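Local coordinates for Pdx2 protein (Plasmodium falciparum, PDB 2ABW) that hydrolyses glutamine to glutamate and ammonia, the ammonia being channelled to the synthase subunit that builds pyridoxal 5'-phosphate, the active form of vitamin B6, at residues 170-175 with 181-186; 135-140 with 146-151. All blocks are in the same frame, centred on the assembly; numbering follows the deposited sequence.

Interaction 1: 170-175 with 181-186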
ATOM      1  N   ALA A 170       4.604  10.678  -5.707  1.00 15.34           N
ATOM      2  CA  ALA A 170       3.647  11.766  -5.741  1.00 14.45           C
ATOM      3  C   ALA A 170       3.764  12.615  -4.489  1.00 16.13           C
ATOM      4  O   ALA A 170       4.006  12.078  -3.388  1.00 14.88           O
ATOM      5  CB  ALA A 170       2.226  11.229  -5.819  1.00 13.61           C
ATOM      6  N   THR A 171       3.617  13.932  -4.651  1.00 14.96           N
ATOM      7  CA  THR A 171       3.650  14.906  -3.586  1.00 15.94           C
ATOM      8  C   THR A 171       2.464  15.841  -3.777  1.00 16.67           C
ATOM      9  O   THR A 171       1.773  15.827  -4.786  1.00 16.53           O
ATOM     10  CB  THR A 171       4.913  15.723  -3.594  1.00 16.23           C
ATOM     11  OG1 THR A 171       4.976  16.512  -4.811  1.00 17.04           O
ATOM     12  CG2 THR A 171       6.101  14.825  -3.481  1.00 18.26           C
ATOM     13  N   PHE A 172       2.158  16.585  -2.703  1.00 16.51           N
ATOM     14  CA  PHE A 172       1.129  17.610  -2.779  1.00 15.54           C
ATOM     15  C   PHE A 172       1.423  18.740  -1.885  1.00 17.89           C
ATOM     16  O   PHE A 172       2.243  18.621  -0.997  1.00 16.93           O
ATOM     17  CB  PHE A 172      -0.255  17.059  -2.431  1.00 15.10           C
ATOM     18  CG  PHE A 172      -0.414  16.584  -0.977  1.00 16.23           C
ATOM     19  CD1 PHE A 172      -0.157  15.256  -0.654  1.00 18.89           C
ATOM     20  CD2 PHE A 172      -0.945  17.387  -0.035  1.00 18.35           C
ATOM     21  CE1 PHE A 172      -0.324  14.831   0.626  1.00 18.56           C
ATOM     22  CE2 PHE A 172      -1.143  16.951   1.231  1.00 17.68           C
ATOM     23  CZ  PHE A 172      -0.843  15.691   1.549  1.00 19.18           C
ATOM     24  N   SER A 173       0.768  19.859  -2.126  1.00 18.95           N
ATOM     25  CA  SER A 173       0.909  20.987  -1.239  1.00 23.54           C
ATOM     26  C   SER A 173      -0.418  21.252  -0.621  1.00 25.48           C
ATOM     27  O   SER A 173      -1.441  21.119  -1.282  1.00 25.59           O
ATOM     28  CB  SER A 173       1.386  22.205  -2.047  1.00 23.51           C
ATOM     29  OG  SER A 173       2.766  21.959  -2.334  1.00 32.54           O
ATOM     30  N   HIS A 174      -0.401  21.652   0.639  1.00 30.75           N
ATOM     31  CA  HIS A 174      -1.652  21.893   1.357  1.00 34.75           C
ATOM     32  C   HIS A 174      -1.390  23.098   2.190  1.00 37.96           C
ATOM     33  O   HIS A 174      -0.327  23.231   2.811  1.00 37.61           O
ATOM     34  CB  HIS A 174      -2.034  20.671   2.215  1.00 37.33           C
ATOM     35  CG  HIS A 174      -3.394  20.757   2.855  1.00 36.97           C
ATOM     36  ND1 HIS A 174      -4.567  20.823   2.131  1.00 42.29           N
ATOM     37  CD2 HIS A 174      -3.762  20.709   4.159  1.00 43.99           C
ATOM     38  CE1 HIS A 174      -5.595  20.867   2.966  1.00 43.31           C
ATOM     39  NE2 HIS A 174      -5.133  20.800   4.205  1.00 43.64           N
ATOM     40  N   GLU A 175      -2.356  23.991   2.198  1.00 41.16           N
ATOM     41  CA  GLU A 175      -2.162  25.241   2.921  1.00 44.44           C
ATOM     42  C   GLU A 175      -1.978  25.017   4.414  1.00 45.74           C
ATOM     43  O   GLU A 175      -1.585  25.931   5.109  1.00 47.77           O
ATOM     44  CB  GLU A 175      -3.193  26.269   2.512  1.00 45.17           C
ATOM     45  CG  GLU A 175      -2.660  26.975   1.286  1.00 47.34           C
ATOM     46  CD  GLU A 175      -3.714  27.570   0.414  1.00 49.43           C
ATOM     47  OE1 GLU A 175      -4.875  27.715   0.883  1.00 56.20           O
ATOM     48  OE2 GLU A 175      -3.358  27.915  -0.747  1.00 53.17           O
ATOM     49  N   ILE A 181       4.418  17.710   0.619  1.00 19.08           N
ATOM     50  CA  ILE A 181       4.043  16.541   1.454  1.00 19.29           C
ATOM     51  C   ILE A 181       4.111  15.298   0.562  1.00 16.99           C
ATOM     52  O   ILE A 181       3.650  15.319  -0.577  1.00 16.65           O
ATOM     53  CB  ILE A 181       2.643  16.711   2.076  0.50 19.22           C
ATOM     54  CG1 ILE A 181       2.539  18.029   2.849  0.50 19.92           C
ATOM     55  CG2 ILE A 181       2.333  15.536   2.964  0.50 19.82           C
ATOM     56  CD1 ILE A 181       1.210  18.203   3.608  0.50 21.33           C
ATOM     57  N   ILE A 182       4.752  14.221   1.031  1.00 16.48           N
ATOM     58  CA  ILE A 182       4.918  13.007   0.229  1.00 16.60           C
ATOM     59  C   ILE A 182       3.669  12.150   0.372  1.00 17.24           C
ATOM     60  O   ILE A 182       3.329  11.726   1.468  1.00 18.58           O
ATOM     61  CB  ILE A 182       6.154  12.223   0.685  1.00 15.92           C
ATOM     62  CG1 ILE A 182       7.414  13.090   0.533  1.00 18.84           C
ATOM     63  CG2 ILE A 182       6.294  10.870  -0.107  1.00 19.94           C
ATOM     64  CD1 ILE A 182       8.697  12.448   1.101  1.00 23.26           C
ATOM     65  N   ALA A 183       3.009  11.901  -0.771  1.00 15.13           N
ATOM     66  CA  ALA A 183       1.790  11.133  -0.823  1.00 15.22           C
ATOM     67  C   ALA A 183       1.994   9.646  -1.208  1.00 15.17           C
ATOM     68  O   ALA A 183       1.208   8.809  -0.806  1.00 14.43           O
ATOM     69  CB  ALA A 183       0.749  11.818  -1.762  1.00 16.16           C
ATOM     70  N   ALA A 184       2.977   9.380  -2.060  1.00 14.62           N
ATOM     71  CA  ALA A 184       3.208   8.040  -2.589  1.00 12.98           C
ATOM     72  C   ALA A 184       4.670   7.866  -2.806  1.00 15.38           C
ATOM     73  O   ALA A 184       5.423   8.754  -3.236  1.00 14.67           O
ATOM     74  CB  ALA A 184       2.476   7.880  -3.853  1.00 13.04           C
ATOM     75  N   VAL A 185       5.147   6.670  -2.432  1.00 15.20           N
ATOM     76  CA  VAL A 185       6.546   6.272  -2.647  1.00 15.17           C
ATOM     77  C   VAL A 185       6.577   4.893  -3.268  1.00 15.91           C
ATOM     78  O   VAL A 185       5.623   4.106  -3.094  1.00 15.72           O
ATOM     79  CB  VAL A 185       7.349   6.232  -1.320  1.00 16.72           C
ATOM     80  CG1 VAL A 185       7.567   7.687  -0.826  1.00 15.26           C
ATOM     81  CG2 VAL A 185       6.735   5.390  -0.226  1.00 16.63           C
ATOM     82  N   GLU A 186       7.672   4.597  -3.931  1.00 15.90           N
ATOM     83  CA  GLU A 186       7.848   3.279  -4.526  1.00 15.16           C
ATOM     84  C   GLU A 186       9.285   2.856  -4.307  1.00 16.89           C
ATOM     85  O   GLU A 186      10.226   3.640  -4.535  1.00 17.56           O
ATOM     86  CB  GLU A 186       7.474   3.361  -6.023  1.00 15.64           C
ATOM     87  CG  GLU A 186       7.449   1.963  -6.711  1.00 15.95           C
ATOM     88  CD  GLU A 186       6.781   2.014  -8.085  1.00 17.73           C
ATOM     89  OE1 GLU A 186       6.635   3.144  -8.637  1.00 20.34           O
ATOM     90  OE2 GLU A 186       6.511   0.978  -8.670  1.00 20.27           O
TER
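The phenyl ring of Phe172 lies with one face on the branched side chain of Ile181: CB of Ile181 sits 3.8 Å from the ring centroid, 15° off the ring normal, in a CH-pi contact. Both isoleucine branches widen this cover, CG2 reaching CZ of Phe172 at 3.5 Å and CD1 meeting its CE2. At the ring edge, in the ring plane, come the methyl of Ala183, 3.7 Å from Phe172 CD1, and CB of His174. Phe172 CG stands between its own backbone N and carbonyl carbon (chi1 65°), which brings the end of the side chain nearer the partner strand.

Strands 167-174 and 180-187 form a beta hairpin of the large mixed sheet of this glutaminase, and a classic beta bulge interrupts their antiparallel pairing: two residues, Ala183 and Ala184, stand opposite the one residue Ala170. Ala170 O therefore takes two bonds, from Ala183 N at 2.8 Å and from Ala184 N at 3.2 Å, both arriving from the same face of its carbonyl plane. Three small methyls suit this spot, where an extra residue is squeezed in; CB of Ala170 and of Ala184 pack at 3.9 Å. Past the bulge, Phe172 and Ile181 form a hydrogen-bonded pair, with Phe172 O accepting from Ile181 N almost in line with its C=O. On the other sheet face, beta-branched Thr171 and Ile182 suit extended backbone, and Thr171 OG1 is hydrogen-bonded to Asn136 ND2.

Interaction 2: 135-140 with 146-151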
ATOM      1  N   LEU A 135      -2.429  16.044  -6.831  1.00 16.61           N
ATOM      2  CA  LEU A 135      -1.118  15.360  -6.772  1.00 16.93           C
ATOM      3  C   LEU A 135      -0.178  15.811  -7.853  1.00 16.45           C
ATOM      4  O   LEU A 135      -0.617  16.032  -9.023  1.00 18.44           O
ATOM      5  CB  LEU A 135      -1.377  13.856  -6.955  1.00 17.96           C
ATOM      6  CG  LEU A 135      -2.186  13.144  -5.849  1.00 17.43           C
ATOM      7  CD1 LEU A 135      -2.405  11.623  -6.294  1.00 19.75           C
ATOM      8  CD2 LEU A 135      -1.472  13.255  -4.479  1.00 19.81           C
ATOM      9  N   ASN A 136       1.079  15.989  -7.487  1.00 15.01           N
ATOM     10  CA  ASN A 136       2.193  16.163  -8.418  1.00 16.16           C
ATOM     11  C   ASN A 136       2.802  14.785  -8.562  1.00 17.98           C
ATOM     12  O   ASN A 136       3.395  14.299  -7.604  1.00 17.48           O
ATOM     13  CB  ASN A 136       3.189  17.132  -7.850  1.00 17.21           C
ATOM     14  CG  ASN A 136       4.418  17.158  -8.606  1.00 19.83           C
ATOM     15  OD1 ASN A 136       4.369  17.253  -9.819  1.00 24.61           O
ATOM     16  ND2 ASN A 136       5.543  17.241  -7.928  1.00 27.85           N
ATOM     17  N   ILE A 137       2.584  14.129  -9.705  1.00 17.59           N
ATOM     18  CA  ILE A 137       3.010  12.783  -9.844  1.00 18.30           C
ATOM     19  C   ILE A 137       4.248  12.665 -10.745  1.00 19.98           C
ATOM     20  O   ILE A 137       4.252  13.181 -11.870  1.00 22.70           O
ATOM     21  CB  ILE A 137       1.900  11.890 -10.381  1.00 17.79           C
ATOM     22  CG1 ILE A 137       0.624  11.940  -9.491  1.00 17.87           C
ATOM     23  CG2 ILE A 137       2.427  10.458 -10.511  1.00 21.17           C
ATOM     24  CD1 ILE A 137      -0.602  11.107  -9.934  1.00 22.55           C
ATOM     25  N   ILE A 138       5.284  12.099 -10.222  1.00 16.87           N
ATOM     26  CA  ILE A 138       6.557  11.986 -10.880  1.00 17.97           C
ATOM     27  C   ILE A 138       6.657  10.645 -11.511  1.00 16.88           C
ATOM     28  O   ILE A 138       7.115   9.667 -10.931  1.00 17.25           O
ATOM     29  CB  ILE A 138       7.714  12.198  -9.934  1.00 19.79           C
ATOM     30  CG1 ILE A 138       7.587  13.574  -9.250  1.00 24.27           C
ATOM     31  CG2 ILE A 138       9.074  12.097 -10.705  1.00 21.08           C
ATOM     32  CD1 ILE A 138       6.844  13.500  -7.952  1.00 24.44           C
ATOM     33  N   SER A 139       6.070  10.588 -12.731  1.00 17.29           N
ATOM     34  CA  SER A 139       5.916   9.286 -13.449  1.00 16.51           C
ATOM     35  C   SER A 139       5.688   9.559 -14.906  1.00 15.33           C
ATOM     36  O   SER A 139       5.211  10.618 -15.260  1.00 18.94           O
ATOM     37  CB  SER A 139       4.713   8.509 -12.903  1.00 16.96           C
ATOM     38  OG  SER A 139       4.557   7.215 -13.499  1.00 15.64           O
ATOM     39  N   ASP A 140       6.035   8.559 -15.733  1.00 13.90           N
ATOM     40  CA  ASP A 140       5.748   8.591 -17.167  1.00 15.77           C
ATOM     41  C   ASP A 140       4.583   7.583 -17.434  1.00 15.28           C
ATOM     42  O   ASP A 140       4.181   7.402 -18.589  1.00 16.25           O
ATOM     43  CB  ASP A 140       6.906   8.147 -17.972  1.00 17.25           C
ATOM     44  CG  ASP A 140       8.124   8.944 -17.742  1.00 24.45           C
ATOM     45  OD1 ASP A 140       7.994  10.191 -17.696  1.00 24.66           O
ATOM     46  OD2 ASP A 140       9.217   8.316 -17.637  1.00 29.65           O
ATOM     47  N   LYS A 146      -3.159  14.182 -16.107  1.00 20.57           N
ATOM     48  CA  LYS A 146      -2.927  15.393 -15.383  1.00 22.76           C
ATOM     49  C   LYS A 146      -4.032  15.648 -14.326  1.00 21.56           C
ATOM     50  O   LYS A 146      -5.162  15.250 -14.467  1.00 22.89           O
ATOM     51  CB  LYS A 146      -2.882  16.555 -16.354  1.00 24.58           C
ATOM     52  CG  LYS A 146      -4.139  16.797 -17.033  1.00 26.66           C
ATOM     53  CD  LYS A 146      -4.357  18.277 -17.346  1.00 31.78           C
ATOM     54  CE  LYS A 146      -5.788  18.529 -17.766  1.00 35.12           C
ATOM     55  NZ  LYS A 146      -6.395  19.673 -17.027  1.00 37.88           N
ATOM     56  N   ASP A 147      -3.655  16.362 -13.278  1.00 22.76           N
ATOM     57  CA  ASP A 147      -4.597  16.838 -12.279  1.00 21.08           C
ATOM     58  C   ASP A 147      -5.378  15.771 -11.564  1.00 19.96           C
ATOM     59  O   ASP A 147      -6.536  15.965 -11.176  1.00 20.38           O
ATOM     60  CB  ASP A 147      -5.452  17.975 -12.758  1.00 22.00           C
ATOM     61  CG  ASP A 147      -4.591  19.216 -13.071  1.00 25.10           C
ATOM     62  OD1 ASP A 147      -3.784  19.656 -12.212  1.00 27.20           O
ATOM     63  OD2 ASP A 147      -4.715  19.673 -14.224  1.00 28.47           O
ATOM     64  N   LEU A 148      -4.672  14.715 -11.209  1.00 18.55           N
ATOM     65  CA  LEU A 148      -5.346  13.734 -10.381  1.00 18.64           C
ATOM     66  C   LEU A 148      -5.369  14.149  -8.948  1.00 18.45           C
ATOM     67  O   LEU A 148      -4.553  14.968  -8.526  1.00 19.50           O
ATOM     68  CB  LEU A 148      -4.650  12.364 -10.465  1.00 20.05           C
ATOM     69  CG  LEU A 148      -4.824  11.618 -11.797  1.00 21.93           C
ATOM     70  CD1 LEU A 148      -3.836  10.476 -11.923  1.00 19.78           C
ATOM     71  CD2 LEU A 148      -6.282  11.091 -11.906  1.00 23.29           C
ATOM     72  N   THR A 149      -6.293  13.570  -8.194  1.00 18.54           N
ATOM     73  CA  THR A 149      -6.541  13.943  -6.825  1.00 18.42           C
ATOM     74  C   THR A 149      -6.389  12.728  -5.905  1.00 18.91           C
ATOM     75  O   THR A 149      -6.356  11.585  -6.346  1.00 19.03           O
ATOM     76  CB  THR A 149      -7.962  14.475  -6.671  1.00 19.87           C
ATOM     77  OG1 THR A 149      -8.855  13.605  -7.383  1.00 22.34           O
ATOM     78  CG2 THR A 149      -7.966  15.849  -7.314  1.00 22.80           C
ATOM     79  N   ALA A 150      -6.237  13.048  -4.624  1.00 17.13           N
ATOM     80  CA  ALA A 150      -6.159  12.063  -3.581  1.00 17.89           C
ATOM     81  C   ALA A 150      -6.981  12.500  -2.399  1.00 17.04           C
ATOM     82  O   ALA A 150      -7.002  13.671  -2.015  1.00 18.00           O
ATOM     83  CB  ALA A 150      -4.706  11.961  -3.099  1.00 18.86           C
ATOM     84  N   ALA A 151      -7.622  11.521  -1.749  1.00 17.69           N
ATOM     85  CA  ALA A 151      -8.380  11.781  -0.528  1.00 18.24           C
ATOM     86  C   ALA A 151      -7.594  11.364   0.704  1.00 17.73           C
ATOM     87  O   ALA A 151      -7.336  10.165   0.934  1.00 18.98           O
ATOM     88  CB  ALA A 151      -9.712  11.015  -0.626  1.00 18.21           C
TER
HETATM   89  O   HOH W   1      -2.037  18.790 -10.272  1.00 23.39           O
HETATM   90  O   HOH W   2      -1.861  14.539 -11.132  1.00 25.16           O
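A beta hairpin at the margin of the large mixed sheet brings Leu135, near the end of strand 130-137, against Leu148 and Ala150, where the chain enters the outermost strand 149-153. A single direct backbone bond joins the two segments: Leu135 N gives its hydrogen to Leu148 O at 2.9 Å, nearly straight at 168°, with the donor tilted 18° from the carbonyl plane. Beyond it the strands part, and water takes over the pairing. One water donates to Leu135 O at 2.9 Å and accepts from Leu148 N, standing in for the direct bond that a closer pair would make. A second water spans Asp147 OD1 and, by a weak bond, the same Leu135 O. Asp147 suits this exposed turn: its other oxygen, OD2, uses the anti lone pair to take a bond from Lys146 NZ in a salt bridge at 3.3 Å.

The apolar part of the contact has two patches. Leu135 sends its forked end over the methyl of Ala150, CD2 coming to 3.7 Å from Ala150 CB and CD1 to 4.0 Å; a small alanine lets the leucine lie close to the strand. Farther along, CD1 of Ile137 meets CD1 of Leu148 at 3.8 Å, methyl to methyl. The Ile137 branch gets there by an extended chain, chi2 179°, that carries its end away from the backbone.

Helix 204-219 covers this apolar side, with Phe205 against both Leu135 and Ile137 and Ala204 against Leu148. Ala150 also touches Phe195, the residue before His196 of the charge relay, and its side chain lies about 8 Å from that of His196, while strand 167-174 borders strand 130-137 along its other edge.

How the interactions relate
Coming from the N terminus, the first of the two contacts is met at strand 130-137; the chain then turns through 138-148 and returns as strand 149-153, and interaction 2 closes this loop. After strand 157-161 it enters strand 167-174, reverses through 175-179 and comes back along strand 180-187, where interaction 1 closes a second hairpin. The two loops follow in series, neither nested nor crossed. They nevertheless meet side by side in one sheet: Thr171 O probably accepts a hydrogen bond from Asn136 N at 2.8 Å, and Ala183 CB packs on Leu135 CD2. Together they join four strands that are neighbours in the sheet, 149-153, 130-137, 167-174 and 180-187, from its margin toward its interior.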